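Local atomic coordinates of cobalamin biosynthesis protein CobN (PDB entry 7C6O), a protein that forms the large, catalytic subunit of cobaltochelatase and probably carries the site where cobalt is inserted into the corrin ring during cobalamin biosynthesis. Residues H612-M617 against S827-L832; D715-I720 against P799-T804; F590-P595 against V833-T838; A719-R724 against L790-T795; M891-D896 against N1060-E1065. One frame throughout, in Å; residues are numbered along the deposited sequence. Where two conformers were deposited one is given.

Interaction 1 of 5, residues H612-M617 against S827-L832; sequences HLIPPM and SPLRGL
I614, on the loop after strand 608-612, and M617, which opens strand 617-619, press their side chains against P828 and L829, the two central residues of a type I beta turn. Every direct contact between the two segments is apolar. The two branches of I614 divide the work: CG2 lies 3.9 Å from CD of P828 as the two side chains slide past each other in opposite directions, while CD1 ends 3.8 Å from CG of L829. M617 comes to the same leucine by another route. Its chain is bent at both chi2 and chi3 (each -66°), which curls the methyl back, and CG and CE each sit 3.9 Å from CD1 of L829. One leucine is thus shared, its CD2 side by the isoleucine and its CD1 by the methionine.

No hydrogen bond crosses between the two segments; those formed inside each shape it. The turn from S827 to R830 is closed by R830 N to S827 O, and the S827 hydroxyl oxygen accepts from L829 N at 3.1 Å, an ST turn; the same OG is also bonded to E1065. At the end of strand 608-612, ND1 of H612 donates to the carbonyl O of L613 at 2.9 Å, almost in the plane of the imidazole ring.

The direct contact therefore rests on apolar packing, while local bonds set the turn that offers P828 and L829.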
# COMPACT_ATOMS: atom_id res chain seq x y z
N HIS A 612 10.53 -5.90 -7.48
CA HIS A 612 11.51 -6.97 -7.62
C HIS A 612 10.96 -8.28 -7.08
O HIS A 612 9.99 -8.31 -6.31
CB HIS A 612 12.85 -6.62 -6.93
CG HIS A 612 12.78 -6.55 -5.43
ND1 HIS A 612 12.69 -7.67 -4.64
CD2 HIS A 612 12.82 -5.49 -4.59
CE1 HIS A 612 12.66 -7.31 -3.37
NE2 HIS A 612 12.74 -5.99 -3.31
N LEU A 613 11.60 -9.36 -7.51
CA LEU A 613 11.12 -10.70 -7.24
C LEU A 613 11.19 -11.03 -5.74
O LEU A 613 11.97 -10.45 -4.98
CB LEU A 613 11.93 -11.72 -8.04
CG LEU A 613 11.39 -13.14 -8.14
CD1 LEU A 613 10.01 -13.16 -8.78
CD2 LEU A 613 12.36 -14.02 -8.91
N ILE A 614 10.34 -11.96 -5.33
CA ILE A 614 10.37 -12.54 -3.99
C ILE A 614 11.69 -13.28 -3.82
O ILE A 614 12.34 -13.64 -4.81
CB ILE A 614 9.17 -13.47 -3.77
CG1 ILE A 614 9.25 -14.67 -4.72
CG2 ILE A 614 7.87 -12.70 -3.95
CD1 ILE A 614 8.30 -15.79 -4.37
N PRO A 615 12.14 -13.53 -2.59
CA PRO A 615 13.35 -14.35 -2.39
C PRO A 615 13.14 -15.74 -2.95
O PRO A 615 12.00 -16.19 -3.13
CB PRO A 615 13.51 -14.37 -0.86
CG PRO A 615 12.18 -13.99 -0.31
CD PRO A 615 11.59 -13.05 -1.31
N PRO A 616 14.22 -16.46 -3.24
CA PRO A 616 14.07 -17.87 -3.63
C PRO A 616 13.41 -18.65 -2.50
O PRO A 616 13.68 -18.41 -1.32
CB PRO A 616 15.51 -18.33 -3.88
CG PRO A 616 16.35 -17.40 -3.07
CD PRO A 616 15.64 -16.07 -3.12
N MET A 617 12.53 -19.57 -2.88
CA MET A 617 11.74 -20.36 -1.94
C MET A 617 12.01 -21.85 -2.15
O MET A 617 12.32 -22.29 -3.26
CB MET A 617 10.24 -20.10 -2.11
CG MET A 617 9.84 -18.63 -2.03
SD MET A 617 10.10 -17.90 -0.40
CE MET A 617 8.90 -18.80 0.58
N SER A 827 1.40 -11.74 -4.10
CA SER A 827 2.31 -12.87 -3.95
C SER A 827 2.15 -13.84 -5.10
O SER A 827 1.04 -14.34 -5.32
CB SER A 827 2.06 -13.58 -2.63
OG SER A 827 2.73 -14.84 -2.60
N PRO A 828 3.21 -14.14 -5.86
CA PRO A 828 3.11 -15.19 -6.88
C PRO A 828 3.02 -16.59 -6.30
O PRO A 828 2.89 -17.56 -7.07
CB PRO A 828 4.40 -15.01 -7.69
CG PRO A 828 5.37 -14.44 -6.70
CD PRO A 828 4.56 -13.56 -5.78
N LEU A 829 3.08 -16.74 -4.98
CA LEU A 829 2.88 -18.01 -4.30
C LEU A 829 1.43 -18.25 -3.91
O LEU A 829 1.10 -19.33 -3.42
CB LEU A 829 3.76 -18.09 -3.05
CG LEU A 829 5.27 -17.87 -3.25
CD1 LEU A 829 5.99 -17.94 -1.91
CD2 LEU A 829 5.84 -18.89 -4.22
N ARG A 830 0.55 -17.26 -4.12
CA ARG A 830 -0.86 -17.38 -3.78
C ARG A 830 -1.73 -17.47 -5.03
O ARG A 830 -2.86 -16.97 -5.05
CB ARG A 830 -1.29 -16.20 -2.90
CG ARG A 830 -2.46 -16.48 -1.97
CD ARG A 830 -2.79 -15.24 -1.15
NE ARG A 830 -3.74 -15.49 -0.07
CZ ARG A 830 -5.03 -15.17 -0.11
NH1 ARG A 830 -5.54 -14.58 -1.18
NH2 ARG A 830 -5.81 -15.42 0.93
N GLY A 831 -1.21 -18.10 -6.08
CA GLY A 831 -1.98 -18.29 -7.30
C GLY A 831 -2.20 -17.04 -8.11
O GLY A 831 -3.21 -16.92 -8.81
N LEU A 832 -1.27 -16.09 -8.04
CA LEU A 832 -1.40 -14.79 -8.71
C LEU A 832 -0.18 -14.58 -9.61
O LEU A 832 0.68 -13.74 -9.33
CB LEU A 832 -1.53 -13.66 -7.66
CG LEU A 832 -2.63 -13.83 -6.61
CD1 LEU A 832 -2.51 -12.77 -5.52
CD2 LEU A 832 -4.01 -13.77 -7.25

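Interaction 2 of 5, residues D715-I720 against P799-T804; sequences DLVLAI and PRLAGT
L801 reaches across from its helix with CG rotated off the usual staggered position (chi1 -91°), and its two methyls meet three side chains of helix 710-722. On that helix L716 sets CG trans to its backbone nitrogen (chi1 -176°), which carries CD2 to 4.1 Å from CD2 of L801. V717 holds CG2 beside its own nitrogen, on the flank of the helix, and that methyl lies 3.9 Å from CD1 of L801. I720, one turn after L716, adds CD1 at 4.3 Å from the same CD1 of L801. The leucine therefore splits its fork: CD2 goes to L716, and CD1 lies within reach of both V717 and I720. L716 and V717 each meet it at a slant.

This is plain helix-to-helix packing, with one leucine set against a patch made by positions i, i+1 and i+4 of the partner helix. The CA atoms of V717 and L801 are 9.0 Å apart, and side chains alone bridge that separation. Helix 784-801 is kinked at P799, whose nitrogen has no hydrogen to give to the turn before. Just past the leucine the chain passes into a 3-10 segment, where T804 N donates to the carbonyl O of L801 at 3.0 Å.

All four touching residues are buried. V717 also rests on V764 of helix 750-769 and on I798, and L716 packs on I614. Beside L801 in the chain, the R800 guanidinium forms a salt bridge with E796 and donates to L836 O.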
# COMPACT_ATOMS: atom_id res chain seq x y z
N ASP A 715 12.84 -25.08 -7.65
CA ASP A 715 12.13 -24.95 -6.38
C ASP A 715 11.11 -23.83 -6.42
O ASP A 715 9.99 -23.97 -5.91
CB ASP A 715 13.12 -24.73 -5.24
CG ASP A 715 13.78 -26.02 -4.78
OD1 ASP A 715 13.06 -27.02 -4.56
OD2 ASP A 715 15.02 -26.03 -4.63
N LEU A 716 11.47 -22.69 -7.01
CA LEU A 716 10.54 -21.56 -7.05
C LEU A 716 9.34 -21.87 -7.93
O LEU A 716 8.20 -21.58 -7.55
CB LEU A 716 11.27 -20.31 -7.55
CG LEU A 716 10.46 -19.01 -7.57
CD1 LEU A 716 9.83 -18.74 -6.21
CD2 LEU A 716 11.35 -17.85 -7.98
N VAL A 717 9.56 -22.47 -9.10
CA VAL A 717 8.45 -22.85 -9.97
C VAL A 717 7.55 -23.86 -9.26
O VAL A 717 6.31 -23.75 -9.31
CB VAL A 717 8.96 -23.39 -11.31
CG1 VAL A 717 7.83 -24.04 -12.09
CG2 VAL A 717 9.59 -22.27 -12.12
N LEU A 718 8.14 -24.85 -8.59
CA LEU A 718 7.35 -25.81 -7.82
C LEU A 718 6.47 -25.11 -6.79
O LEU A 718 5.30 -25.46 -6.63
CB LEU A 718 8.28 -26.81 -7.13
CG LEU A 718 8.59 -28.13 -7.82
CD1 LEU A 718 9.60 -28.91 -7.01
CD2 LEU A 718 7.32 -28.94 -8.02
N ALA A 719 7.03 -24.12 -6.08
CA ALA A 719 6.24 -23.41 -5.08
C ALA A 719 5.10 -22.62 -5.73
O ALA A 719 3.98 -22.59 -5.21
CB ALA A 719 7.14 -22.47 -4.27
N ILE A 720 5.37 -21.99 -6.88
CA ILE A 720 4.34 -21.22 -7.56
C ILE A 720 3.22 -22.14 -8.04
O ILE A 720 2.03 -21.81 -7.90
CB ILE A 720 4.96 -20.43 -8.73
CG1 ILE A 720 5.86 -19.31 -8.19
CG2 ILE A 720 3.88 -19.88 -9.65
CD1 ILE A 720 6.72 -18.65 -9.24
N PRO A 799 8.18 -17.50 -18.77
CA PRO A 799 8.45 -16.22 -19.45
C PRO A 799 8.29 -15.01 -18.54
O PRO A 799 9.04 -14.03 -18.68
CB PRO A 799 7.43 -16.21 -20.59
CG PRO A 799 7.14 -17.64 -20.84
CD PRO A 799 7.15 -18.27 -19.48
N ARG A 800 7.34 -15.04 -17.62
CA ARG A 800 7.15 -13.91 -16.71
C ARG A 800 8.27 -13.85 -15.67
O ARG A 800 8.76 -12.77 -15.35
CB ARG A 800 5.78 -14.00 -16.04
CG ARG A 800 4.63 -13.80 -17.01
CD ARG A 800 3.30 -14.14 -16.37
NE ARG A 800 2.19 -13.95 -17.30
CZ ARG A 800 1.54 -12.80 -17.46
NH1 ARG A 800 1.88 -11.74 -16.75
NH2 ARG A 800 0.55 -12.72 -18.34
N LEU A 801 8.68 -15.01 -15.14
CA LEU A 801 9.84 -15.04 -14.25
C LEU A 801 11.07 -14.45 -14.93
O LEU A 801 11.88 -13.77 -14.29
CB LEU A 801 10.12 -16.47 -13.79
CG LEU A 801 9.44 -16.93 -12.50
CD1 LEU A 801 9.79 -18.39 -12.20
CD2 LEU A 801 9.83 -16.02 -11.35
N ALA A 802 11.22 -14.69 -16.24
CA ALA A 802 12.37 -14.18 -16.97
C ALA A 802 12.46 -12.66 -16.92
O ALA A 802 13.55 -12.11 -17.09
CB ALA A 802 12.32 -14.66 -18.43
N GLY A 803 11.34 -11.97 -16.69
CA GLY A 803 11.36 -10.52 -16.59
C GLY A 803 12.16 -10.00 -15.42
O GLY A 803 12.49 -8.81 -15.39
N THR A 804 12.46 -10.86 -14.44
CA THR A 804 13.27 -10.45 -13.29
C THR A 804 14.63 -9.92 -13.72
O THR A 804 15.18 -9.02 -13.08
CB THR A 804 13.42 -11.63 -12.33
OG1 THR A 804 12.14 -11.95 -11.77
CG2 THR A 804 14.39 -11.29 -11.20

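Interaction 3 of 5, residues F590-P595 against V833-T838; sequences FLVNDP and VNVLPT
This is a buried, apolar contact in which V592, just past the end of strand 586-591, fits against V835 and T838 of the long loop between helices 807-815 and 853-874. CG2 of V592 lies trans to its own backbone nitrogen, a setting (chi1 60° for CG1) that directs this methyl to V835, where it sits 4.0 Å from CB. The same methyl is 3.8 Å from the carbonyl O of V835, and the two valine side chains cross nearly at right angles. T838 comes in beside them with its methyl, CG2 standing 4.2 Å from CB of V592. Its hydroxyl is engaged in hydrogen bonds with E807 and T804.

V592 follows the first residue of a type I turn, L591 to D594, closed by D594 N to L591 O at 3.2 Å, which leads from the strand into helix 595-604. Opposite it, V835 ends a 3-10 segment in which L836 N bonds to V833 O at 2.9 Å. A cis peptide before P837 then turns the chain, and T838 again faces V592. Backbone hydrogen bonds from V592 to H612 and G826 tie it to strand 608-612 and to the facing loop just before S827.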
# COMPACT_ATOMS: atom_id res chain seq x y z
N PHE A 590 11.28 -2.27 -5.03
CA PHE A 590 10.32 -2.61 -4.00
C PHE A 590 9.80 -4.03 -4.18
O PHE A 590 9.49 -4.44 -5.30
CB PHE A 590 9.15 -1.63 -4.00
CG PHE A 590 8.67 -1.27 -2.63
CD1 PHE A 590 7.82 -2.11 -1.94
CD2 PHE A 590 9.09 -0.10 -2.02
CE1 PHE A 590 7.40 -1.79 -0.66
CE2 PHE A 590 8.67 0.23 -0.75
CZ PHE A 590 7.82 -0.61 -0.07
N LEU A 591 9.69 -4.76 -3.07
CA LEU A 591 9.25 -6.15 -3.12
C LEU A 591 7.83 -6.25 -3.67
O LEU A 591 6.93 -5.53 -3.23
CB LEU A 591 9.33 -6.76 -1.73
CG LEU A 591 8.91 -8.22 -1.57
CD1 LEU A 591 9.74 -9.13 -2.46
CD2 LEU A 591 9.01 -8.64 -0.11
N VAL A 592 7.63 -7.18 -4.61
CA VAL A 592 6.37 -7.25 -5.36
C VAL A 592 5.20 -7.63 -4.46
O VAL A 592 4.06 -7.21 -4.71
CB VAL A 592 6.52 -8.22 -6.55
CG1 VAL A 592 6.86 -9.63 -6.07
CG2 VAL A 592 5.25 -8.23 -7.40
N ASN A 593 5.42 -8.42 -3.41
CA ASN A 593 4.33 -8.88 -2.57
C ASN A 593 4.14 -8.02 -1.32
O ASN A 593 3.51 -8.46 -0.36
CB ASN A 593 4.52 -10.35 -2.18
CG ASN A 593 5.68 -10.56 -1.24
OD1 ASN A 593 6.84 -10.52 -1.65
ND2 ASN A 593 5.38 -10.81 0.03
N ASP A 594 4.65 -6.78 -1.33
CA ASP A 594 4.38 -5.80 -0.28
C ASP A 594 3.67 -4.59 -0.90
O ASP A 594 4.21 -3.48 -0.92
CB ASP A 594 5.66 -5.37 0.43
CG ASP A 594 6.20 -6.45 1.36
OD1 ASP A 594 5.54 -7.50 1.51
OD2 ASP A 594 7.28 -6.24 1.94
N PRO A 595 2.44 -4.78 -1.40
CA PRO A 595 1.77 -3.68 -2.13
C PRO A 595 1.48 -2.46 -1.27
O PRO A 595 1.60 -1.33 -1.76
CB PRO A 595 0.48 -4.34 -2.64
CG PRO A 595 0.24 -5.47 -1.70
CD PRO A 595 1.59 -5.98 -1.33
N VAL A 833 -0.12 -15.34 -10.70
CA VAL A 833 1.06 -15.31 -11.55
C VAL A 833 1.20 -13.97 -12.28
O VAL A 833 2.31 -13.55 -12.61
CB VAL A 833 1.03 -16.51 -12.53
CG1 VAL A 833 2.02 -16.33 -13.67
CG2 VAL A 833 1.34 -17.80 -11.77
N ASN A 834 0.09 -13.25 -12.50
CA ASN A 834 0.22 -12.01 -13.26
C ASN A 834 0.87 -10.87 -12.46
O ASN A 834 1.02 -9.78 -13.01
CB ASN A 834 -1.15 -11.56 -13.80
CG ASN A 834 -2.06 -10.96 -12.74
OD1 ASN A 834 -1.88 -11.19 -11.54
ND2 ASN A 834 -3.06 -10.21 -13.18
N VAL A 835 1.29 -11.09 -11.21
CA VAL A 835 2.15 -10.11 -10.55
C VAL A 835 3.54 -10.15 -11.15
O VAL A 835 4.32 -9.20 -10.98
CB VAL A 835 2.20 -10.31 -9.03
CG1 VAL A 835 0.80 -10.34 -8.44
CG2 VAL A 835 2.99 -11.57 -8.66
N LEU A 836 3.88 -11.22 -11.85
CA LEU A 836 5.07 -11.36 -12.67
C LEU A 836 4.75 -10.95 -14.11
O LEU A 836 3.63 -11.16 -14.59
CB LEU A 836 5.58 -12.80 -12.64
CG LEU A 836 5.69 -13.42 -11.24
CD1 LEU A 836 6.15 -14.88 -11.31
CD2 LEU A 836 6.63 -12.61 -10.37
N PRO A 837 5.71 -10.35 -14.84
CA PRO A 837 7.10 -10.09 -14.45
C PRO A 837 7.27 -8.94 -13.47
O PRO A 837 6.40 -8.08 -13.34
CB PRO A 837 7.75 -9.73 -15.79
CG PRO A 837 6.66 -9.05 -16.54
CD PRO A 837 5.41 -9.82 -16.18
N THR A 838 8.41 -8.94 -12.78
CA THR A 838 8.77 -7.82 -11.93
C THR A 838 9.44 -6.75 -12.79
O THR A 838 9.41 -6.80 -14.03
CB THR A 838 9.67 -8.28 -10.78
OG1 THR A 838 10.79 -9.00 -11.30
CG2 THR A 838 8.88 -9.19 -9.84

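Interaction 4 of 5, residues A719-R724 against L790-T795; sequences AILRAR and LRFAAT
L721 lays the fork of its side chain over the methyl of A793 and against the ring of F792. CD1 is 3.7 Å from CB of A793, and CD2 is close behind at 4.0 Å from the same CB, so the alanine methyl sits against both branches at once. With CG held beside its backbone nitrogen (chi1 -66°) and CD1 extended from CA (chi2 179°), the leucine reaches out from the flank of its helix and brings both methyls to the facing one.

CD2 also meets F792, approaching the ring at its edge, near the ring plane, 4.3 Å from the ring atom CD2. The phenylalanine is therefore touched along its rim, and its ring also makes an edge-to-face pair with F727.

The small alanine allows close approach: the CA atoms of L721 and A793 are 7.4 Å apart. Helix 784-801 widens into a pi-type turn at 793-795, beginning at the touching A793. R791 O takes two hydrogen bonds from T795, one from N at 2.8 Å and one from OG1 at 2.9 Å, reaching it from opposite faces of the carbonyl plane.

L721 lies near the C-terminal end of helix 710-722 and also touches V789, a turn earlier on helix 784-801. L790 and R791 lean on helix 776-780, and A719 and R722 touch strand 696-698, so helix 776-780 borders one helix of the pair and strand 696-698 the other.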
# COMPACT_ATOMS: atom_id res chain seq x y z
N ALA A 719 7.03 -24.12 -6.08
CA ALA A 719 6.24 -23.41 -5.08
C ALA A 719 5.10 -22.62 -5.73
O ALA A 719 3.98 -22.59 -5.21
CB ALA A 719 7.14 -22.47 -4.27
N ILE A 720 5.37 -21.99 -6.88
CA ILE A 720 4.34 -21.22 -7.56
C ILE A 720 3.22 -22.14 -8.04
O ILE A 720 2.03 -21.81 -7.90
CB ILE A 720 4.96 -20.43 -8.73
CG1 ILE A 720 5.86 -19.31 -8.19
CG2 ILE A 720 3.88 -19.88 -9.65
CD1 ILE A 720 6.72 -18.65 -9.24
N LEU A 721 3.57 -23.30 -8.58
CA LEU A 721 2.58 -24.22 -9.15
C LEU A 721 1.77 -24.96 -8.09
O LEU A 721 0.77 -25.60 -8.45
CB LEU A 721 3.27 -25.24 -10.05
CG LEU A 721 3.92 -24.70 -11.33
CD1 LEU A 721 4.57 -25.84 -12.11
CD2 LEU A 721 2.88 -23.98 -12.18
N ARG A 722 2.17 -24.92 -6.82
CA ARG A 722 1.44 -25.66 -5.81
C ARG A 722 0.04 -25.08 -5.59
O ARG A 722 -0.89 -25.82 -5.24
CB ARG A 722 2.21 -25.68 -4.49
CG ARG A 722 1.65 -26.66 -3.47
CD ARG A 722 2.30 -26.50 -2.11
NE ARG A 722 3.68 -26.96 -2.08
CZ ARG A 722 4.44 -26.96 -0.99
NH1 ARG A 722 3.94 -26.52 0.17
NH2 ARG A 722 5.69 -27.39 -1.04
N ALA A 723 -0.13 -23.79 -5.80
CA ALA A 723 -1.40 -23.14 -5.53
C ALA A 723 -2.35 -23.29 -6.71
O ALA A 723 -1.92 -23.43 -7.87
CB ALA A 723 -1.20 -21.66 -5.23
N ARG A 724 -3.64 -23.28 -6.42
CA ARG A 724 -4.63 -23.15 -7.47
C ARG A 724 -4.51 -21.76 -8.09
O ARG A 724 -4.39 -20.75 -7.37
CB ARG A 724 -6.04 -23.40 -6.93
CG ARG A 724 -6.95 -22.19 -6.80
CD ARG A 724 -6.82 -21.51 -5.45
NE ARG A 724 -7.54 -20.23 -5.42
CZ ARG A 724 -6.94 -19.04 -5.46
NH1 ARG A 724 -5.62 -18.96 -5.51
NH2 ARG A 724 -7.67 -17.94 -5.44
N LEU A 790 1.71 -28.08 -16.34
CA LEU A 790 3.06 -27.96 -16.88
C LEU A 790 3.09 -27.02 -18.08
O LEU A 790 4.06 -26.27 -18.27
CB LEU A 790 3.60 -29.34 -17.27
CG LEU A 790 3.75 -30.36 -16.14
CD1 LEU A 790 4.28 -31.68 -16.68
CD2 LEU A 790 4.66 -29.81 -15.05
N ARG A 791 2.04 -27.04 -18.90
CA ARG A 791 1.96 -26.12 -20.03
C ARG A 791 1.80 -24.69 -19.55
O ARG A 791 2.38 -23.76 -20.13
CB ARG A 791 0.80 -26.53 -20.95
CG ARG A 791 0.93 -26.06 -22.39
CD ARG A 791 0.17 -27.00 -23.34
NE ARG A 791 -1.08 -27.48 -22.77
CZ ARG A 791 -1.35 -28.76 -22.50
NH1 ARG A 791 -0.45 -29.70 -22.77
NH2 ARG A 791 -2.52 -29.10 -21.98
N PHE A 792 1.01 -24.48 -18.49
CA PHE A 792 0.89 -23.16 -17.89
C PHE A 792 2.23 -22.67 -17.36
O PHE A 792 2.57 -21.49 -17.51
CB PHE A 792 -0.15 -23.20 -16.77
CG PHE A 792 -0.28 -21.91 -16.01
CD1 PHE A 792 -0.94 -20.83 -16.56
CD2 PHE A 792 0.24 -21.79 -14.73
CE1 PHE A 792 -1.07 -19.64 -15.85
CE2 PHE A 792 0.12 -20.61 -14.02
CZ PHE A 792 -0.54 -19.53 -14.58
N ALA A 793 3.01 -23.57 -16.75
CA ALA A 793 4.33 -23.19 -16.27
C ALA A 793 5.23 -22.74 -17.41
O ALA A 793 5.95 -21.74 -17.29
CB ALA A 793 4.97 -24.36 -15.52
N ALA A 794 5.19 -23.45 -18.54
CA ALA A 794 6.07 -23.12 -19.65
C ALA A 794 5.59 -21.89 -20.40
O ALA A 794 6.41 -21.11 -20.90
CB ALA A 794 6.20 -24.31 -20.60
N THR A 795 4.28 -21.69 -20.49
CA THR A 795 3.72 -20.59 -21.26
C THR A 795 3.68 -19.27 -20.49
O THR A 795 3.95 -18.21 -21.06
CB THR A 795 2.31 -20.95 -21.74
OG1 THR A 795 2.36 -22.14 -22.53
CG2 THR A 795 1.72 -19.82 -22.57

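Interaction 5 of 5, residues M891-D896 against N1060-E1065; sequences MRTAGD and NTDTRE
R892 and D1062 meet across the contact: in the conformer of D1062 given here, one of two, NH1 of R892 lies 3.2 Å from OD1 of D1062, a salt bridge with a weak, bent hydrogen bond (132° at the hydrogen), and therefore tentative. The guanidinium and carboxylate planes stand 72° apart, so the two groups meet obliquely and not side by side. T1063 adds a second touch: its CG2 lies over one face of the guanidinium, above its centre, and CB sits 4.0 Å from CD of R892. Alongside, the methyl of T893 packs on CB of D1062 at 3.8 Å.

The next shell fixes these groups. R892 runs extended from CG to NE; NE donates to N593 O and NH2 forms a salt bridge with D594, firmer partners than D1062. T893 OG1 accepts from G895 N and, almost straight (176°), from D896 N at 3.0 Å, an ST turn and ST motif in one; its hydroxyl also bonds to S889 O. T1063 OG1 bonds to E1065 OE1 at 2.7 Å on the syn side, but tilted out of the carboxylate plane.

In the fold, R892 and T893 end helix 887-893, just before helix 896-905, and D1062 follows strand 1056-1061, a strand of the mixed sheet between 880-885 and 1094-1099. Helix 595-604 packs on M891 and R892, and helix 853-874 on D896 and N1060.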
# COMPACT_ATOMS: atom_id res chain seq x y z
N MET A 891 -4.65 -5.55 0.01
CA MET A 891 -4.19 -5.52 -1.38
C MET A 891 -3.68 -6.88 -1.84
O MET A 891 -3.77 -7.20 -3.03
CB MET A 891 -3.11 -4.46 -1.54
CG MET A 891 -3.60 -3.05 -1.31
SD MET A 891 -2.25 -1.86 -1.36
CE MET A 891 -3.18 -0.32 -1.42
N ARG A 892 -3.14 -7.69 -0.93
CA ARG A 892 -2.67 -9.03 -1.30
C ARG A 892 -3.83 -9.99 -1.54
O ARG A 892 -3.72 -10.90 -2.37
CB ARG A 892 -1.78 -9.61 -0.20
CG ARG A 892 -0.42 -8.95 0.02
CD ARG A 892 0.35 -9.73 1.09
NE ARG A 892 1.64 -9.12 1.43
CZ ARG A 892 2.02 -8.82 2.66
NH1 ARG A 892 1.23 -9.08 3.70
NH2 ARG A 892 3.21 -8.27 2.86
N THR A 893 -4.94 -9.82 -0.81
CA THR A 893 -6.02 -10.79 -0.79
C THR A 893 -7.33 -10.28 -1.37
O THR A 893 -8.28 -11.07 -1.49
CB THR A 893 -6.28 -11.27 0.64
OG1 THR A 893 -6.84 -10.18 1.39
CG2 THR A 893 -5.00 -11.73 1.31
N ALA A 894 -7.42 -9.00 -1.70
CA ALA A 894 -8.66 -8.32 -2.07
C ALA A 894 -9.66 -8.29 -0.92
O ALA A 894 -10.87 -8.17 -1.15
CB ALA A 894 -9.30 -8.94 -3.33
N GLY A 895 -9.19 -8.40 0.32
CA GLY A 895 -10.00 -8.05 1.47
C GLY A 895 -10.41 -9.15 2.43
O GLY A 895 -11.51 -9.08 3.00
N ASP A 896 -9.56 -10.16 2.63
CA ASP A 896 -9.91 -11.26 3.53
C ASP A 896 -10.23 -10.76 4.94
O ASP A 896 -11.23 -11.18 5.54
CB ASP A 896 -8.77 -12.28 3.60
CG ASP A 896 -8.67 -13.14 2.35
OD1 ASP A 896 -9.38 -12.85 1.37
OD2 ASP A 896 -7.88 -14.10 2.37
N ASN A 1060 -3.94 -12.34 10.91
CA ASN A 1060 -3.91 -13.28 9.81
C ASN A 1060 -2.57 -13.21 9.08
O ASN A 1060 -2.02 -12.12 8.89
CB ASN A 1060 -5.07 -13.03 8.85
CG ASN A 1060 -6.42 -13.28 9.49
OD1 ASN A 1060 -6.55 -14.17 10.33
ND2 ASN A 1060 -7.42 -12.50 9.11
N THR A 1061 -2.05 -14.37 8.70
CA THR A 1061 -0.83 -14.50 7.92
C THR A 1061 -1.25 -14.91 6.51
O THR A 1061 -1.68 -16.05 6.30
CB THR A 1061 0.13 -15.52 8.53
OG1 THR A 1061 -0.52 -16.79 8.60
CG2 THR A 1061 0.54 -15.08 9.92
N ASP A 1062 -1.12 -13.99 5.56
CA ASP A 1062 -1.64 -14.18 4.22
C ASP A 1062 -0.57 -14.38 3.15
O ASP A 1062 -0.92 -14.63 1.99
CB ASP A 1062 -2.52 -12.98 3.84
CG ASP A 1062 -1.93 -11.66 4.29
OD1 ASP A 1062 -0.69 -11.57 4.45
OD2 ASP A 1062 -2.70 -10.71 4.51
N THR A 1063 0.70 -14.24 3.50
CA THR A 1063 1.77 -14.39 2.52
C THR A 1063 2.86 -15.29 3.10
O THR A 1063 3.12 -15.27 4.31
CB THR A 1063 2.33 -13.01 2.09
OG1 THR A 1063 2.56 -13.01 0.67
CG2 THR A 1063 3.62 -12.67 2.81
N ARG A 1064 3.47 -16.10 2.23
CA ARG A 1064 4.45 -17.09 2.66
C ARG A 1064 5.89 -16.60 2.55
O ARG A 1064 6.78 -17.24 3.10
CB ARG A 1064 4.30 -18.37 1.83
CG ARG A 1064 3.33 -19.37 2.43
CD ARG A 1064 3.93 -20.08 3.63
NE ARG A 1064 2.91 -20.77 4.42
CZ ARG A 1064 2.57 -20.42 5.66
NH1 ARG A 1064 3.18 -19.41 6.26
NH2 ARG A 1064 1.63 -21.10 6.30
N GLU A 1065 6.12 -15.48 1.86
CA GLU A 1065 7.48 -14.98 1.67
C GLU A 1065 8.15 -14.58 2.98
O GLU A 1065 9.38 -14.58 3.06
CB GLU A 1065 7.46 -13.78 0.71
CG GLU A 1065 7.11 -14.14 -0.73
CD GLU A 1065 5.61 -14.23 -0.99
OE1 GLU A 1065 4.81 -14.24 -0.03
OE2 GLU A 1065 5.22 -14.28 -2.18

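In the fold
Interactions 1 to 4 are nested along the chain: interaction 3 encloses interaction 1, which encloses interactions 2 and 4. Interaction 5 follows in series. Interactions 2 and 4 use the same two helices, 710-722 and 784-801, with centres 9 Å apart, while interactions 1 and 3, centres 7 Å apart, join the ends of strands 586-591 and 608-612 to residues 827-838. The centre of interaction 5 lies about 12 Å from that of interaction 1. Interaction 5 is bound to interaction 3 through R892 with N593 and D594, and to interaction 1 through R830 with D896 and S827 with E1065. Helices, strand ends and the later mixed sheet thus pack into one buried region of this CobN/magnesium-chelatase-type protein.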